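Local coordinates for HAD hydrolase, family IA, variant 3 (Entamoeba histolytica, PDB 6W04), which is probably a magnesium-dependent hydrolase of the haloacid dehalogenase superfamily, with a bound magnesium ion and an unidentified substrate, at residues M1-F6 and S162-F167. Numbering follows the deposited sequence.
Sequences MEAVLF and SHCIVF
The rings of Phe6 and Phe167 lie side by side and point the same way, their planes 15° apart but slid so far that they barely overlap; the centroids are 5.4 Å apart. Val4 serves both rings through CG1, a methyl anti to the backbone N (chi1 178°): it sits over one face of Phe6, offset toward the rim, and meets the edge of Phe167 at CE1, 3.6 Å away. Ile165 CG2 covers part of a face of Phe167, and Phe95 and Phe209 add edge-to-face contacts to Phe6 and Phe167 respectively. Beta-branched and aromatic residues suit this buried side, where Val4 and Ile165 pack against helix 214-222. Strands 3-7 and 164-168 are the central neighbours of the parallel sheet of the Rossmann-like HAD core; strand 3-7 ends with the magnesium ligand Asp7, and Asp169, also a ligand, directly follows strand 164-168. Leu5 N donates to Ile165 O at 2.7 Å, and Leu5 O accepts from Phe167 N at 3.1 Å, so one residue bonds to both flanking partners, as parallel pairing requires. On the other face, the small methyl of Ala3, its CB, lets Cys164 SG pack at 3.8 Å, while Leu5 CD1 reaches Cys164 CB; Ala3 and Leu5 also pack against helix 148-157. Just before the strands begin, Glu2 N bonds to His163 O at 2.8 Å; the side chains of Glu2 and His163 suit this partly exposed end, Glu2 OE1 bonding to Ser160 N and His163 ND1 to Ser160 OG.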
ATOM      1  N   MET A   1       9.632 -19.268  -6.911  1.00 82.94           N
ATOM      2  CA  MET A   1       8.828 -18.270  -6.211  1.00 75.49           C
ATOM      3  C   MET A   1       7.942 -18.933  -5.163  1.00 76.60           C
ATOM      4  O   MET A   1       7.177 -19.843  -5.470  1.00 83.35           O
ATOM      5  CB  MET A   1       7.972 -17.477  -7.197  1.00 74.53           C
ATOM      6  CG  MET A   1       6.964 -16.567  -6.521  1.00 73.70           C
ATOM      7  SD  MET A   1       6.001 -15.544  -7.652  1.00 71.31           S
ATOM      8  CE  MET A   1       5.227 -16.787  -8.673  1.00 69.11           C
ATOM      9  N   GLU A   2       8.044 -18.470  -3.919  1.00 70.78           N
ATOM     10  CA  GLU A   2       7.318 -19.102  -2.829  1.00 64.82           C
ATOM     11  C   GLU A   2       6.046 -18.363  -2.442  1.00 60.65           C
ATOM     12  O   GLU A   2       5.111 -19.003  -1.948  1.00 54.53           O
ATOM     13  CB  GLU A   2       8.229 -19.254  -1.600  1.00 56.73           C
ATOM     14  CG  GLU A   2       9.305 -20.330  -1.788  1.00 64.05           C
ATOM     15  CD  GLU A   2      10.204 -20.517  -0.575  1.00 66.04           C
ATOM     16  OE1 GLU A   2       9.821 -20.086   0.526  1.00 63.27           O
ATOM     17  OE2 GLU A   2      11.301 -21.104  -0.721  1.00 72.47           O
ATOM     18  N   ALA A   3       5.973 -17.053  -2.673  1.00 45.76           N
ATOM     19  CA  ALA A   3       4.800 -16.292  -2.277  1.00 51.11           C
ATOM     20  C   ALA A   3       4.777 -14.968  -3.020  1.00 46.75           C
ATOM     21  O   ALA A   3       5.777 -14.536  -3.600  1.00 48.05           O
ATOM     22  CB  ALA A   3       4.766 -16.049  -0.763  1.00 47.43           C
ATOM     23  N   VAL A   4       3.605 -14.343  -3.002  1.00 38.00           N
ATOM     24  CA  VAL A   4       3.402 -12.977  -3.475  1.00 36.48           C
ATOM     25  C   VAL A   4       2.870 -12.148  -2.318  1.00 40.12           C
ATOM     26  O   VAL A   4       1.901 -12.543  -1.662  1.00 35.30           O
ATOM     27  CB  VAL A   4       2.414 -12.921  -4.653  1.00 39.06           C
ATOM     28  CG1 VAL A   4       2.190 -11.475  -5.090  1.00 35.02           C
ATOM     29  CG2 VAL A   4       2.885 -13.809  -5.788  1.00 46.36           C
ATOM     30  N   LEU A   5       3.480 -10.993  -2.079  1.00 34.13           N
ATOM     31  CA  LEU A   5       3.039 -10.099  -1.011  1.00 33.57           C
ATOM     32  C   LEU A   5       2.527  -8.830  -1.674  1.00 35.89           C
ATOM     33  O   LEU A   5       3.305  -8.110  -2.310  1.00 33.47           O
ATOM     34  CB  LEU A   5       4.187  -9.807  -0.040  1.00 35.16           C
ATOM     35  CG  LEU A   5       4.989 -11.062   0.353  1.00 41.85           C
ATOM     36  CD1 LEU A   5       6.188 -10.719   1.264  1.00 37.78           C
ATOM     37  CD2 LEU A   5       4.057 -12.111   1.002  1.00 40.77           C
ATOM     38  N   PHE A   6       1.218  -8.574  -1.572  1.00 30.09           N
ATOM     39  CA  PHE A   6       0.626  -7.371  -2.158  1.00 34.52           C
ATOM     40  C   PHE A   6       0.533  -6.230  -1.145  1.00 30.78           C
ATOM     41  O   PHE A   6      -0.114  -6.371  -0.096  1.00 29.35           O
ATOM     42  CB  PHE A   6      -0.793  -7.622  -2.669  1.00 33.01           C
ATOM     43  CG  PHE A   6      -0.908  -8.651  -3.773  1.00 28.40           C
ATOM     44  CD1 PHE A   6      -0.877  -8.258  -5.102  1.00 31.92           C
ATOM     45  CD2 PHE A   6      -1.160  -9.982  -3.471  1.00 33.67           C
ATOM     46  CE1 PHE A   6      -1.042  -9.194  -6.135  1.00 34.85           C
ATOM     47  CE2 PHE A   6      -1.302 -10.932  -4.494  1.00 39.32           C
ATOM     48  CZ  PHE A   6      -1.254 -10.533  -5.814  1.00 37.25           C
ATOM     49  N   SER A 162      13.241 -14.125   0.589  1.00 50.45           N
ATOM     50  CA  SER A 162      13.985 -13.876  -0.638  1.00 48.90           C
ATOM     51  C   SER A 162      13.417 -14.625  -1.830  1.00 51.84           C
ATOM     52  O   SER A 162      13.922 -14.465  -2.945  1.00 51.07           O
ATOM     53  CB  SER A 162      15.466 -14.229  -0.449  1.00 55.09           C
ATOM     54  OG  SER A 162      15.617 -15.566  -0.020  1.00 61.25           O
ATOM     55  N   HIS A 163      12.386 -15.438  -1.636  1.00 48.60           N
ATOM     56  CA  HIS A 163      11.663 -16.026  -2.750  1.00 54.92           C
ATOM     57  C   HIS A 163      10.258 -15.448  -2.855  1.00 52.72           C
ATOM     58  O   HIS A 163       9.352 -16.082  -3.403  1.00 49.49           O
ATOM     59  CB  HIS A 163      11.654 -17.545  -2.618  1.00 55.09           C
ATOM     60  CG  HIS A 163      13.032 -18.130  -2.595  1.00 73.58           C
ATOM     61  ND1 HIS A 163      13.636 -18.570  -1.437  1.00 79.93           N
ATOM     62  CD2 HIS A 163      13.951 -18.279  -3.577  1.00 79.09           C
ATOM     63  CE1 HIS A 163      14.854 -19.001  -1.714  1.00 80.88           C
ATOM     64  NE2 HIS A 163      15.069 -18.835  -3.007  1.00 83.22           N
ATOM     65  N   CYS A 164      10.078 -14.231  -2.351  1.00 44.62           N
ATOM     66  CA  CYS A 164       8.804 -13.529  -2.409  1.00 45.39           C
ATOM     67  C   CYS A 164       8.857 -12.400  -3.429  1.00 49.10           C
ATOM     68  O   CYS A 164       9.834 -11.641  -3.489  1.00 49.08           O
ATOM     69  CB  CYS A 164       8.416 -12.944  -1.041  1.00 41.90           C
ATOM     70  SG  CYS A 164       7.902 -14.174   0.180  1.00 43.94           S
ATOM     71  N   ILE A 165       7.793 -12.292  -4.221  1.00 44.45           N
ATOM     72  CA  ILE A 165       7.493 -11.094  -4.993  1.00 40.24           C
ATOM     73  C   ILE A 165       6.697 -10.131  -4.120  1.00 39.37           C
ATOM     74  O   ILE A 165       5.779 -10.540  -3.400  1.00 38.56           O
ATOM     75  CB  ILE A 165       6.711 -11.450  -6.271  1.00 41.34           C
ATOM     76  CG1 ILE A 165       7.603 -12.249  -7.218  1.00 41.84           C
ATOM     77  CG2 ILE A 165       6.180 -10.186  -6.926  1.00 35.39           C
ATOM     78  CD1 ILE A 165       8.763 -11.432  -7.839  1.00 44.95           C
ATOM     79  N   VAL A 166       7.058  -8.847  -4.175  1.00 34.45           N
ATOM     80  CA  VAL A 166       6.302  -7.769  -3.560  1.00 31.44           C
ATOM     81  C   VAL A 166       5.868  -6.804  -4.656  1.00 34.65           C
ATOM     82  O   VAL A 166       6.695  -6.372  -5.466  1.00 40.11           O
ATOM     83  CB  VAL A 166       7.125  -7.038  -2.486  1.00 33.10           C
ATOM     84  CG1 VAL A 166       6.374  -5.781  -2.007  1.00 30.32           C
ATOM     85  CG2 VAL A 166       7.424  -7.988  -1.333  1.00 35.74           C
ATOM     86  N   PHE A 167       4.569  -6.498  -4.697  1.00 30.93           N
ATOM     87  CA  PHE A 167       4.010  -5.450  -5.547  1.00 31.55           C
ATOM     88  C   PHE A 167       3.841  -4.195  -4.697  1.00 34.93           C
ATOM     89  O   PHE A 167       3.207  -4.244  -3.643  1.00 33.22           O
ATOM     90  CB  PHE A 167       2.655  -5.861  -6.127  1.00 28.67           C
ATOM     91  CG  PHE A 167       2.744  -6.934  -7.207  1.00 32.48           C
ATOM     92  CD1 PHE A 167       2.394  -8.245  -6.933  1.00 35.00           C
ATOM     93  CD2 PHE A 167       3.134  -6.606  -8.491  1.00 32.12           C
ATOM     94  CE1 PHE A 167       2.438  -9.230  -7.926  1.00 34.73           C
ATOM     95  CE2 PHE A 167       3.205  -7.575  -9.495  1.00 35.96           C
ATOM     96  CZ  PHE A 167       2.853  -8.890  -9.204  1.00 46.82           C
TER